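Local coordinates for putative O-GlcNAcase nagJ (Clostridium perfringens, PDB 6PV5), which probably acts as a family 84 glycoside hydrolase with hexosaminidase activity, this chain holding its N-terminal domain, catalytic barrel and following helical region, at residues A[419-424]-A[495-500]; A[487-492]-A[606-611]; A[151-156]-A[255-260]; A[186-191]-A[216-221]. One frame throughout, in Å; residues are numbered along the deposited sequence.

Contact 1: residues A[419-424]-A[495-500]; sequences PIYDLD and TGRPDS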
loop_
_atom_site.group_PDB
_atom_site.type_symbol
_atom_site.label_atom_id
_atom_site.label_comp_id
_atom_site.label_asym_id
_atom_site.label_seq_id
_atom_site.Cartn_x
_atom_site.Cartn_y
_atom_site.Cartn_z
ATOM N N PRO A 419 5.323 8.134 -1.093
ATOM C CA PRO A 419 5.505 6.989 -0.201
ATOM C C PRO A 419 4.680 7.152 1.072
ATOM O O PRO A 419 4.361 8.270 1.491
ATOM C CB PRO A 419 7.009 7.044 0.123
ATOM C CG PRO A 419 7.308 8.532 0.098
ATOM C CD PRO A 419 6.463 9.070 -1.049
ATOM N N ILE A 420 4.313 6.010 1.668
ATOM C CA ILE A 420 3.850 5.969 3.053
ATOM C C ILE A 420 4.840 6.765 3.901
ATOM O O ILE A 420 6.035 6.542 3.848
ATOM C CB ILE A 420 3.777 4.501 3.519
ATOM C CG1 ILE A 420 2.854 3.655 2.630
ATOM C CG2 ILE A 420 3.405 4.418 4.996
ATOM C CD1 ILE A 420 1.465 4.225 2.388
ATOM N N TYR A 421 4.353 7.713 4.682
ATOM C CA TYR A 421 5.262 8.716 5.217
ATOM C C TYR A 421 4.892 9.013 6.665
ATOM O O TYR A 421 3.702 9.086 6.976
ATOM C CB TYR A 421 5.136 9.993 4.369
ATOM C CG TYR A 421 6.245 11.000 4.552
ATOM C CD1 TYR A 421 7.479 10.839 3.939
ATOM C CD2 TYR A 421 6.052 12.127 5.337
ATOM C CE1 TYR A 421 8.497 11.778 4.087
ATOM C CE2 TYR A 421 7.055 13.067 5.514
ATOM C CZ TYR A 421 8.275 12.884 4.887
ATOM O OH TYR A 421 9.246 13.819 5.063
ATOM N N ASP A 422 5.911 9.176 7.532
ATOM C CA ASP A 422 5.739 9.630 8.913
ATOM C C ASP A 422 5.023 8.557 9.738
ATOM O O ASP A 422 4.329 8.871 10.691
ATOM C CB ASP A 422 4.894 10.905 9.021
ATOM C CG ASP A 422 5.615 12.226 8.782
ATOM O OD1 ASP A 422 6.865 12.247 8.916
ATOM O OD2 ASP A 422 4.902 13.243 8.480
ATOM N N LEU A 423 5.154 7.287 9.362
ATOM C CA LEU A 423 4.671 6.238 10.251
ATOM C C LEU A 423 5.842 5.732 11.095
ATOM O O LEU A 423 6.921 5.472 10.581
ATOM C CB LEU A 423 4.057 5.099 9.440
ATOM C CG LEU A 423 2.776 5.413 8.656
ATOM C CD1 LEU A 423 2.136 4.107 8.210
ATOM C CD2 LEU A 423 1.782 6.251 9.461
ATOM N N ASP A 424 5.635 5.639 12.406
ATOM C CA ASP A 424 6.727 5.321 13.317
ATOM C C ASP A 424 7.406 4.015 12.896
ATOM O O ASP A 424 6.750 3.015 12.618
ATOM C CB ASP A 424 6.212 5.286 14.760
ATOM C CG ASP A 424 7.317 5.431 15.791
ATOM O OD1 ASP A 424 8.154 4.522 15.876
ATOM O OD2 ASP A 424 7.320 6.445 16.498
ATOM N N THR A 495 -2.474 14.299 4.117
ATOM C CA THR A 495 -1.332 13.683 4.766
ATOM C C THR A 495 -0.365 13.367 3.638
ATOM O O THR A 495 -0.728 13.551 2.478
ATOM C CB THR A 495 -1.745 12.451 5.587
ATOM O OG1 THR A 495 -0.633 12.039 6.393
ATOM C CG2 THR A 495 -2.206 11.293 4.725
ATOM N N GLY A 496 0.837 12.891 3.974
ATOM C CA GLY A 496 1.778 12.484 2.940
ATOM C C GLY A 496 3.064 13.297 3.007
ATOM O O GLY A 496 3.129 14.317 3.693
ATOM N N ARG A 497 4.092 12.821 2.315
ATOM C CA ARG A 497 5.307 13.599 2.133
ATOM C C ARG A 497 4.950 14.967 1.543
ATOM O O ARG A 497 4.147 15.048 0.603
ATOM C CB ARG A 497 6.220 12.815 1.186
ATOM C CG ARG A 497 7.460 13.554 0.688
ATOM C CD ARG A 497 7.955 12.854 -0.566
ATOM N NE ARG A 497 9.172 13.380 -1.198
ATOM C CZ ARG A 497 9.203 14.288 -2.177
ATOM N NH1 ARG A 497 10.366 14.653 -2.684
ATOM N NH2 ARG A 497 8.087 14.828 -2.650
ATOM N N PRO A 498 5.529 16.084 2.060
ATOM C CA PRO A 498 5.323 17.411 1.454
ATOM C C PRO A 498 5.803 17.442 0.002
ATOM O O PRO A 498 6.789 16.800 -0.343
ATOM C CB PRO A 498 6.152 18.364 2.356
ATOM C CG PRO A 498 6.211 17.587 3.681
ATOM C CD PRO A 498 6.411 16.135 3.247
ATOM N N ASP A 499 5.078 18.172 -0.852
ATOM C CA ASP A 499 5.405 18.257 -2.268
ATOM C C ASP A 499 6.720 19.024 -2.446
ATOM O O ASP A 499 6.972 19.981 -1.714
ATOM C CB ASP A 499 4.364 19.098 -3.005
ATOM C CG ASP A 499 2.970 18.487 -3.084
ATOM O OD1 ASP A 499 2.864 17.239 -2.987
ATOM O OD2 ASP A 499 1.998 19.270 -3.289
ATOM N N SER A 500 7.539 18.575 -3.405
ATOM C CA SER A 500 8.708 19.278 -3.911
ATOM C C SER A 500 9.380 20.128 -2.829
ATOM O O SER A 500 9.450 21.354 -2.963
ATOM C CB SER A 500 8.347 20.115 -5.127
ATOM O OG SER A 500 7.449 21.149 -4.740
HETATM O O HOH W 1 3.525 10.538 0.643
HETATM O O HOH W 2 1.736 10.499 5.690
HETATM O O HOH W 3 2.222 12.993 6.758
#
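Y421 lays its ring on the backbone of R497, in a loop-to-loop contact on the (beta/alpha)8 barrel: residues 419-424 belong to the connection between strands 399-403 and 431-436, the last two of the barrel, and residues 495-500 to the linker running into helix 501-515. Start at Y421 CB, which sits 3.6 Å from R497 N. With CG turned away from the backbone N of Y421 (chi1 -165°), the ring is carried toward the linker. There its middle receives R497 CA, whose C-H points at the face: CA lies 3.6 Å from the ring centroid and only 13° off the normal, a clear CH-pi contact. On one flank of the ring CD1 touches R497 CB at 3.6 Å, while on the other CE2 reaches P498 CD at 3.9 Å. Out at the tip, OH lies near that same proline carbon, the last atom of the linker it meets. R497 itself runs on extended, passing P419, and its guanidinium leaves for N488 and E465. No direct hydrogen bond joins the two loops; water does the polar work. A single water donates to both Y421 O and T495 OG1, bridging the loops on the T495 side. Another stitches them near P419, donating to P419 O at 2.6 Å and accepting from R497 N at 2.9 Å.

Contact 2: residues A[487-492]-A[606-611]; sequences ANHSTR and TIANNV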
loop_
_atom_site.group_PDB
_atom_site.type_symbol
_atom_site.label_atom_id
_atom_site.label_comp_id
_atom_site.label_asym_id
_atom_site.label_seq_id
_atom_site.Cartn_x
_atom_site.Cartn_y
_atom_site.Cartn_z
ATOM N N ALA A 487 5.897 12.994 -10.012
ATOM C CA ALA A 487 5.323 12.547 -8.745
ATOM C C ALA A 487 5.783 13.431 -7.580
ATOM O O ALA A 487 5.049 13.616 -6.611
ATOM C CB ALA A 487 5.684 11.099 -8.507
ATOM N N ASN A 488 6.981 14.004 -7.694
ATOM C CA ASN A 488 7.512 14.920 -6.687
ATOM C C ASN A 488 6.539 16.054 -6.372
ATOM O O ASN A 488 6.514 16.555 -5.241
ATOM C CB ASN A 488 8.919 15.395 -7.073
ATOM C CG ASN A 488 9.566 16.383 -6.121
ATOM O OD1 ASN A 488 9.553 16.211 -4.904
ATOM N ND2 ASN A 488 10.155 17.429 -6.679
ATOM N N HIS A 489 5.704 16.439 -7.350
ATOM C CA HIS A 489 4.813 17.571 -7.134
ATOM C C HIS A 489 3.414 17.111 -6.739
ATOM O O HIS A 489 2.479 17.899 -6.770
ATOM C CB HIS A 489 4.744 18.450 -8.389
ATOM C CG HIS A 489 6.020 19.148 -8.714
ATOM N ND1 HIS A 489 6.244 20.448 -8.351
ATOM C CD2 HIS A 489 7.140 18.723 -9.341
ATOM C CE1 HIS A 489 7.447 20.820 -8.760
ATOM N NE2 HIS A 489 8.019 19.778 -9.360
ATOM N N SER A 490 3.263 15.839 -6.356
ATOM C CA SER A 490 1.929 15.285 -6.159
ATOM C C SER A 490 1.911 14.266 -5.011
ATOM O O SER A 490 1.451 13.131 -5.208
ATOM C CB SER A 490 1.491 14.593 -7.438
ATOM O OG SER A 490 0.073 14.545 -7.504
ATOM N N THR A 491 2.489 14.626 -3.857
ATOM C CA THR A 491 2.655 13.635 -2.795
ATOM C C THR A 491 1.744 13.987 -1.629
ATOM O O THR A 491 1.244 13.103 -0.961
ATOM C CB THR A 491 4.114 13.412 -2.368
ATOM O OG1 THR A 491 4.662 14.642 -1.883
ATOM C CG2 THR A 491 4.993 12.898 -3.488
ATOM N N ARG A 492 1.490 15.275 -1.434
ATOM C CA ARG A 492 0.829 15.734 -0.227
ATOM C C ARG A 492 -0.656 15.980 -0.496
ATOM O O ARG A 492 -0.999 16.796 -1.345
ATOM C CB ARG A 492 1.540 16.997 0.279
ATOM C CG ARG A 492 0.911 17.662 1.495
ATOM C CD ARG A 492 1.179 16.888 2.785
ATOM N NE ARG A 492 0.560 17.540 3.939
ATOM C CZ ARG A 492 0.636 17.121 5.205
ATOM N NH1 ARG A 492 1.313 16.031 5.523
ATOM N NH2 ARG A 492 0.042 17.815 6.152
ATOM N N THR A 606 -5.454 18.888 -10.023
ATOM C CA THR A 606 -4.670 19.601 -9.030
ATOM C C THR A 606 -3.282 18.974 -8.939
ATOM O O THR A 606 -3.146 17.779 -8.709
ATOM C CB THR A 606 -5.394 19.613 -7.677
ATOM O OG1 THR A 606 -6.679 20.196 -7.890
ATOM C CG2 THR A 606 -4.697 20.408 -6.597
ATOM N N ILE A 607 -2.241 19.782 -9.159
ATOM C CA ILE A 607 -0.875 19.291 -9.078
ATOM C C ILE A 607 0.038 20.490 -8.816
ATOM O O ILE A 607 -0.232 21.563 -9.345
ATOM C CB ILE A 607 -0.449 18.495 -10.325
ATOM C CG1 ILE A 607 0.950 17.912 -10.096
ATOM C CG2 ILE A 607 -0.476 19.359 -11.579
ATOM C CD1 ILE A 607 1.202 16.594 -10.736
ATOM N N ALA A 608 1.089 20.313 -7.989
ATOM C CA ALA A 608 2.038 21.395 -7.791
ATOM C C ALA A 608 1.345 22.603 -7.162
ATOM O O ALA A 608 1.831 23.730 -7.309
ATOM C CB ALA A 608 2.687 21.771 -9.121
ATOM N N ASN A 609 0.273 22.356 -6.388
ATOM C CA ASN A 609 -0.676 23.372 -5.946
ATOM C C ASN A 609 -0.247 24.012 -4.621
ATOM O O ASN A 609 -0.778 25.055 -4.268
ATOM C CB ASN A 609 -2.092 22.799 -5.765
ATOM C CG ASN A 609 -2.087 21.602 -4.837
ATOM O OD1 ASN A 609 -1.383 20.623 -5.090
ATOM N ND2 ASN A 609 -2.813 21.681 -3.738
ATOM N N ASN A 610 0.710 23.409 -3.899
ATOM C CA ASN A 610 1.173 23.926 -2.613
ATOM C C ASN A 610 2.463 24.756 -2.746
ATOM O O ASN A 610 2.759 25.553 -1.863
ATOM C CB ASN A 610 1.473 22.812 -1.584
ATOM C CG ASN A 610 0.267 21.963 -1.229
ATOM O OD1 ASN A 610 -0.834 22.478 -1.080
ATOM N ND2 ASN A 610 0.459 20.663 -1.077
ATOM N N VAL A 611 3.284 24.496 -3.769
ATOM C CA VAL A 611 4.598 25.132 -3.884
ATOM C C VAL A 611 4.706 25.979 -5.163
ATOM O O VAL A 611 4.931 27.181 -5.080
ATOM C CB VAL A 611 5.733 24.091 -3.787
ATOM C CG1 VAL A 611 7.107 24.741 -3.961
ATOM C CG2 VAL A 611 5.659 23.282 -2.482
HETATM O O HOH W 4 -2.081 15.115 -8.809
HETATM O O HOH W 5 -3.051 19.589 -1.470
#
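H489 overlaps A608 with the inner half of its side chain: CB and ND1 both lie against the alanine methyl, ND1 at 3.9 Å from A608 CB. CG stands opposite the carbonyl carbon of H489 (chi1 -67°), which sends the far side of the imidazole past A608, where NE2 bonds to E530. The one direct hydrogen bond between the segments runs from A608 N to H489 O, 3.0 Å, moderately bent at 151°. Beside it I607 CG1 lies 3.7 Å from H489 O, and CD1 comes within 3.9 Å of S490 CB. The serine hydroxyl is wetted as well: one water donates to both S490 OG and T606 O, bridging the two segments, and M415 O is a further partner of OG. R492 and N610 meet at about a right angle, the methylene R492 CG 4.0 Å from N610 ND2, while the guanidinium turns off to P380 O and G496 O. The contact thus joins the loop leaving helix 480-487 to the one before helix 612-619, in the helical region that follows the barrel and resembles the post-catalytic domain of hyaluronidases. I607 and A608 rest on helix 548-579, through F561 and Y564; E530 comes from helix 521-544, and T491 packs on W468 of helix 464-476.

Contact 3: residues A[151-156]-A[255-260]; sequences DETGTF and ENKVDF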
loop_
_atom_site.group_PDB
_atom_site.type_symbol
_atom_site.label_atom_id
_atom_site.label_comp_id
_atom_site.label_asym_id
_atom_site.label_seq_id
_atom_site.Cartn_x
_atom_site.Cartn_y
_atom_site.Cartn_z
ATOM N N ASP A 151 6.465 -22.057 6.813
ATOM C CA ASP A 151 5.080 -22.410 6.540
ATOM C C ASP A 151 4.820 -22.264 5.043
ATOM O O ASP A 151 5.700 -21.850 4.296
ATOM C CB ASP A 151 4.117 -21.583 7.399
ATOM C CG ASP A 151 4.489 -20.107 7.495
ATOM O OD1 ASP A 151 5.394 -19.670 6.746
ATOM O OD2 ASP A 151 3.885 -19.400 8.334
ATOM N N GLU A 152 3.598 -22.594 4.618
ATOM C CA GLU A 152 3.248 -22.630 3.209
ATOM C C GLU A 152 3.373 -21.242 2.586
ATOM O O GLU A 152 3.765 -21.119 1.426
ATOM C CB GLU A 152 1.868 -23.255 3.007
ATOM C CG GLU A 152 1.940 -24.754 2.755
ATOM C CD GLU A 152 0.607 -25.481 2.738
ATOM O OE1 GLU A 152 -0.019 -25.568 3.808
ATOM O OE2 GLU A 152 0.199 -25.955 1.655
ATOM N N THR A 153 3.058 -20.206 3.372
ATOM C CA THR A 153 3.148 -18.838 2.887
ATOM C C THR A 153 4.613 -18.447 2.768
ATOM O O THR A 153 5.013 -17.888 1.751
ATOM C CB THR A 153 2.382 -17.861 3.782
ATOM O OG1 THR A 153 1.004 -18.213 3.655
ATOM C CG2 THR A 153 2.595 -16.419 3.377
ATOM N N GLY A 154 5.391 -18.775 3.808
ATOM C CA GLY A 154 6.815 -18.492 3.862
ATOM C C GLY A 154 7.554 -18.993 2.621
ATOM O O GLY A 154 8.472 -18.335 2.134
ATOM N N THR A 155 7.142 -20.164 2.125
ATOM C CA THR A 155 7.795 -20.833 1.007
ATOM C C THR A 155 7.435 -20.124 -0.304
ATOM O O THR A 155 8.284 -19.956 -1.176
ATOM C CB THR A 155 7.497 -22.347 1.019
ATOM O OG1 THR A 155 7.925 -22.906 2.264
ATOM C CG2 THR A 155 8.176 -23.109 -0.099
ATOM N N PHE A 156 6.161 -19.733 -0.427
ATOM C CA PHE A 156 5.660 -18.892 -1.505
ATOM C C PHE A 156 6.449 -17.578 -1.588
ATOM O O PHE A 156 6.908 -17.209 -2.668
ATOM C CB PHE A 156 4.155 -18.702 -1.327
ATOM C CG PHE A 156 3.429 -18.010 -2.451
ATOM C CD1 PHE A 156 2.877 -18.738 -3.495
ATOM C CD2 PHE A 156 3.247 -16.634 -2.438
ATOM C CE1 PHE A 156 2.183 -18.103 -4.516
ATOM C CE2 PHE A 156 2.546 -16.004 -3.454
ATOM C CZ PHE A 156 2.015 -16.736 -4.492
ATOM N N GLU A 255 -4.636 -18.357 -4.522
ATOM C CA GLU A 255 -3.437 -18.740 -5.253
ATOM C C GLU A 255 -2.275 -17.800 -4.944
ATOM O O GLU A 255 -1.126 -18.173 -5.163
ATOM C CB GLU A 255 -3.716 -18.792 -6.751
ATOM C CG GLU A 255 -4.660 -19.919 -7.119
ATOM C CD GLU A 255 -5.241 -19.837 -8.514
ATOM O OE1 GLU A 255 -4.538 -19.317 -9.404
ATOM O OE2 GLU A 255 -6.397 -20.287 -8.700
ATOM N N ASN A 256 -2.575 -16.607 -4.406
ATOM C CA ASN A 256 -1.557 -15.575 -4.227
ATOM C C ASN A 256 -1.145 -15.406 -2.763
ATOM O O ASN A 256 -0.307 -14.556 -2.450
ATOM C CB ASN A 256 -1.979 -14.261 -4.887
ATOM C CG ASN A 256 -1.738 -14.299 -6.379
ATOM O OD1 ASN A 256 -0.598 -14.252 -6.825
ATOM N ND2 ASN A 256 -2.800 -14.416 -7.152
ATOM N N LYS A 257 -1.715 -16.239 -1.881
ATOM C CA LYS A 257 -1.445 -16.186 -0.455
ATOM C C LYS A 257 -1.960 -14.863 0.088
ATOM O O LYS A 257 -1.352 -14.262 0.968
ATOM C CB LYS A 257 0.040 -16.403 -0.149
ATOM C CG LYS A 257 0.579 -17.786 -0.506
ATOM C CD LYS A 257 -0.219 -18.936 0.083
ATOM C CE LYS A 257 0.503 -20.264 -0.003
ATOM N NZ LYS A 257 -0.402 -21.383 0.346
ATOM N N VAL A 258 -3.105 -14.438 -0.443
ATOM C CA VAL A 258 -3.741 -13.209 -0.016
ATOM C C VAL A 258 -5.071 -13.584 0.609
ATOM O O VAL A 258 -5.916 -14.154 -0.068
ATOM C CB VAL A 258 -3.951 -12.228 -1.191
ATOM C CG1 VAL A 258 -4.813 -11.051 -0.786
ATOM C CG2 VAL A 258 -2.638 -11.760 -1.800
ATOM N N ASP A 259 -5.250 -13.243 1.890
ATOM C CA ASP A 259 -6.533 -13.454 2.543
ATOM C C ASP A 259 -7.582 -12.538 1.938
ATOM O O ASP A 259 -7.471 -11.313 2.019
ATOM C CB ASP A 259 -6.489 -13.200 4.055
ATOM C CG ASP A 259 -5.665 -14.231 4.794
ATOM O OD1 ASP A 259 -5.762 -15.424 4.426
ATOM O OD2 ASP A 259 -4.933 -13.838 5.723
ATOM N N PHE A 260 -8.610 -13.161 1.353
ATOM C CA PHE A 260 -9.790 -12.432 0.959
ATOM C C PHE A 260 -10.627 -12.229 2.211
ATOM O O PHE A 260 -11.173 -13.191 2.756
ATOM C CB PHE A 260 -10.579 -13.187 -0.116
ATOM C CG PHE A 260 -11.722 -12.397 -0.692
ATOM C CD1 PHE A 260 -12.958 -12.379 -0.081
ATOM C CD2 PHE A 260 -11.567 -11.689 -1.871
ATOM C CE1 PHE A 260 -14.009 -11.659 -0.626
ATOM C CE2 PHE A 260 -12.609 -10.956 -2.410
ATOM C CZ PHE A 260 -13.837 -10.956 -1.799
#
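K257 and F156 make the main apolar contact: the lysine's stem crosses the phenyl ring obliquely, with CG over one face. K257 CG is the atom that lands, 3.7 Å from the ring centroid and 23° off its normal, a CH-pi contact displaced toward the rim on the CG and CD2 side of F156. A bend at chi2 of the lysine (-53°) then swings CD past T153 OG1 at 3.8 Å and sets CE 3.7 Å from E152 O. The second group is carbonyl against ring. Along the far part of the phenyl, F156 CE1 approaches E255 O and F156 CE2 approaches N256 O, each at 3.4 Å. Both carbonyls lie at the C-terminal end of helix 243-255, which K257 closes with positive phi in a Schellman motif just ahead of strand 259-264. Helix 152-163 begins at D151, its N-cap, whose OD1 accepts from G154 N at 3.1 Å from above the carboxylate plane. Charge comes last. K257 NZ forms a salt bridge with D71, and E152 OE2 stands 4.8 Å from K257 NZ without touching it. Since E152 also lies close to D71, the lysine probably eases the repulsion between the two acids. The seam between the N-terminal domain and the barrel therefore combines a greasy lysine stem on a phenylalanine with an ammonium bound to D71, with E152 nearby.

Contact 4: residues A[186-191]-A[216-221]; sequences FKMRAV and KMNAYI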
loop_
_atom_site.group_PDB
_atom_site.type_symbol
_atom_site.label_atom_id
_atom_site.label_comp_id
_atom_site.label_asym_id
_atom_site.label_seq_id
_atom_site.Cartn_x
_atom_site.Cartn_y
_atom_site.Cartn_z
ATOM N N PHE A 186 4.704 -6.759 10.334
ATOM C CA PHE A 186 3.294 -6.791 10.691
ATOM C C PHE A 186 2.706 -8.086 10.161
ATOM O O PHE A 186 3.053 -8.491 9.055
ATOM C CB PHE A 186 2.515 -5.608 10.106
ATOM C CG PHE A 186 2.937 -4.237 10.580
ATOM C CD1 PHE A 186 2.263 -3.601 11.608
ATOM C CD2 PHE A 186 4.003 -3.576 9.992
ATOM C CE1 PHE A 186 2.659 -2.343 12.046
ATOM C CE2 PHE A 186 4.394 -2.319 10.429
ATOM C CZ PHE A 186 3.714 -1.699 11.452
ATOM N N LYS A 187 1.818 -8.701 10.949
ATOM C CA LYS A 187 1.314 -10.026 10.630
ATOM C C LYS A 187 0.193 -9.902 9.609
ATOM O O LYS A 187 -0.136 -10.874 8.925
ATOM C CB LYS A 187 0.788 -10.751 11.874
ATOM C CG LYS A 187 -0.471 -10.147 12.475
ATOM C CD LYS A 187 -1.022 -10.906 13.674
ATOM C CE LYS A 187 -2.326 -10.295 14.144
ATOM N NZ LYS A 187 -3.043 -11.154 15.120
ATOM N N MET A 188 -0.436 -8.720 9.579
ATOM C CA MET A 188 -1.405 -8.418 8.543
ATOM C C MET A 188 -0.967 -7.159 7.790
ATOM O O MET A 188 -0.772 -6.098 8.393
ATOM C CB MET A 188 -2.816 -8.240 9.091
ATOM C CG MET A 188 -3.837 -8.417 7.996
ATOM S SD MET A 188 -5.456 -7.730 8.340
ATOM C CE MET A 188 -6.421 -8.714 7.197
ATOM N N ARG A 189 -0.786 -7.336 6.475
ATOM C CA ARG A 189 -0.357 -6.304 5.539
ATOM C C ARG A 189 -1.370 -6.274 4.398
ATOM O O ARG A 189 -1.330 -7.137 3.536
ATOM C CB ARG A 189 1.046 -6.615 5.018
ATOM C CG ARG A 189 2.087 -6.766 6.116
ATOM C CD ARG A 189 3.386 -7.434 5.690
ATOM N NE ARG A 189 3.133 -8.644 4.907
ATOM C CZ ARG A 189 2.826 -9.839 5.417
ATOM N NH1 ARG A 189 2.713 -10.004 6.730
ATOM N NH2 ARG A 189 2.630 -10.865 4.603
ATOM N N ALA A 190 -2.315 -5.324 4.448
ATOM C CA ALA A 190 -3.519 -5.424 3.644
ATOM C C ALA A 190 -3.714 -4.155 2.814
ATOM O O ALA A 190 -3.123 -3.103 3.076
ATOM C CB ALA A 190 -4.710 -5.608 4.554
ATOM N N VAL A 191 -4.605 -4.278 1.833
ATOM C CA VAL A 191 -5.221 -3.148 1.169
ATOM C C VAL A 191 -6.714 -3.306 1.389
ATOM O O VAL A 191 -7.217 -4.418 1.272
ATOM C CB VAL A 191 -4.841 -3.132 -0.328
ATOM C CG1 VAL A 191 -5.548 -2.040 -1.121
ATOM C CG2 VAL A 191 -3.338 -3.050 -0.517
ATOM N N LYS A 216 4.247 -9.457 -1.221
ATOM C CA LYS A 216 4.142 -10.092 0.085
ATOM C C LYS A 216 3.142 -9.351 0.971
ATOM O O LYS A 216 3.274 -9.380 2.192
ATOM C CB LYS A 216 5.513 -10.237 0.757
ATOM C CG LYS A 216 6.585 -10.963 -0.053
ATOM C CD LYS A 216 7.877 -11.129 0.692
ATOM C CE LYS A 216 8.949 -11.820 -0.122
ATOM N NZ LYS A 216 9.855 -10.855 -0.791
ATOM N N MET A 217 2.128 -8.727 0.358
ATOM C CA MET A 217 0.971 -8.274 1.115
ATOM C C MET A 217 -0.033 -9.417 1.168
ATOM O O MET A 217 -0.347 -10.002 0.143
ATOM C CB MET A 217 0.290 -7.069 0.465
ATOM C CG MET A 217 1.254 -5.934 0.141
ATOM S SD MET A 217 0.368 -4.399 -0.294
ATOM C CE MET A 217 -0.111 -3.822 1.335
ATOM N N ASN A 218 -0.596 -9.668 2.355
ATOM C CA ASN A 218 -1.212 -10.957 2.620
ATOM C C ASN A 218 -2.713 -10.811 2.803
ATOM O O ASN A 218 -3.354 -11.771 3.196
ATOM C CB ASN A 218 -0.546 -11.672 3.807
ATOM C CG ASN A 218 -0.719 -10.978 5.148
ATOM O OD1 ASN A 218 -1.318 -9.904 5.243
ATOM N ND2 ASN A 218 -0.212 -11.595 6.207
ATOM N N ALA A 219 -3.286 -9.623 2.548
ATOM C CA ALA A 219 -4.731 -9.539 2.670
ATOM C C ALA A 219 -5.332 -8.470 1.763
ATOM O O ALA A 219 -4.744 -7.419 1.533
ATOM C CB ALA A 219 -5.123 -9.288 4.109
ATOM N N TYR A 220 -6.560 -8.739 1.327
ATOM C CA TYR A 220 -7.374 -7.785 0.609
ATOM C C TYR A 220 -8.726 -7.700 1.294
ATOM O O TYR A 220 -9.458 -8.684 1.345
ATOM C CB TYR A 220 -7.494 -8.215 -0.859
ATOM C CG TYR A 220 -8.579 -7.526 -1.644
ATOM C CD1 TYR A 220 -8.562 -6.150 -1.836
ATOM C CD2 TYR A 220 -9.620 -8.249 -2.207
ATOM C CE1 TYR A 220 -9.566 -5.511 -2.542
ATOM C CE2 TYR A 220 -10.624 -7.627 -2.933
ATOM C CZ TYR A 220 -10.595 -6.253 -3.105
ATOM O OH TYR A 220 -11.577 -5.629 -3.823
ATOM N N ILE A 221 -9.061 -6.513 1.807
ATOM C CA ILE A 221 -10.336 -6.337 2.476
ATOM C C ILE A 221 -11.374 -5.841 1.480
ATOM O O ILE A 221 -11.360 -4.693 1.028
ATOM C CB ILE A 221 -10.218 -5.457 3.743
ATOM C CG1 ILE A 221 -9.133 -5.979 4.687
ATOM C CG2 ILE A 221 -11.560 -5.359 4.445
ATOM C CD1 ILE A 221 -8.935 -5.129 5.916
#
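A190 and A219 set their methyls together, CB to CB 3.7 Å, in two neighbouring parallel strands of the barrel. M188 CE squeezes in beside them, a tight 3.4 Å from A219 CB, and I221 extends the patch. Across the sheet V191 CG2 meets M217 CE at 3.8 Å, on the side packed by helix 202-214. Between these layers run the strand bonds V191 N to A219 O and I221 N to V191 O. Nearer the strand entrance R189 O accepts from N218 N at 2.9 Å and weakly from A219 N, and the N218 side chain adds two further bonds. It folds back over its own backbone (chi1 65°) to reach residues 187 and 189: ND2 donates to K187 O, and OD1 takes R189 N at 2.9 Å, nearly straight at 174°. At the outer edge R189 grips K216 O side-on, NE at 2.8 Å and NH2 at 2.9 Å, in the plane of its guanidinium, while NH1 turns to F186 O. N218 lies over the guanidinium face. E130, from the N-terminal domain, binds both R189 NH1 and N218 ND2. The asparagine amide thus imitates a peptide group and prolongs the parallel ladder, and the arginine, fixed in rotation by the carbonyls of K216 and F186, probably has its charge balanced by E130.

Contact 3 opens first, with helix 152-163 of the N-terminal domain, and closes at the entrance of barrel strand 259-264. Contact 4 lies wholly within that span, joining the first two barrel strands through the beta-alpha-beta unit around helix 202-214; the two touch where D259 pairs with N218 and Y220, so the strand carrying half of contact 3 is the sheet neighbour of one carrying half of contact 4. Contacts 1 and 2 come later and cross: 419-424, 487-492, 495-500 and 606-611 alternate along the chain. They meet directly, T491 binding both R497 and D499, and tie a late barrel loop to the C-terminal helices. Contacts 2 and 3 lie on opposite sides of the chain's centre, centres about 37 Å apart.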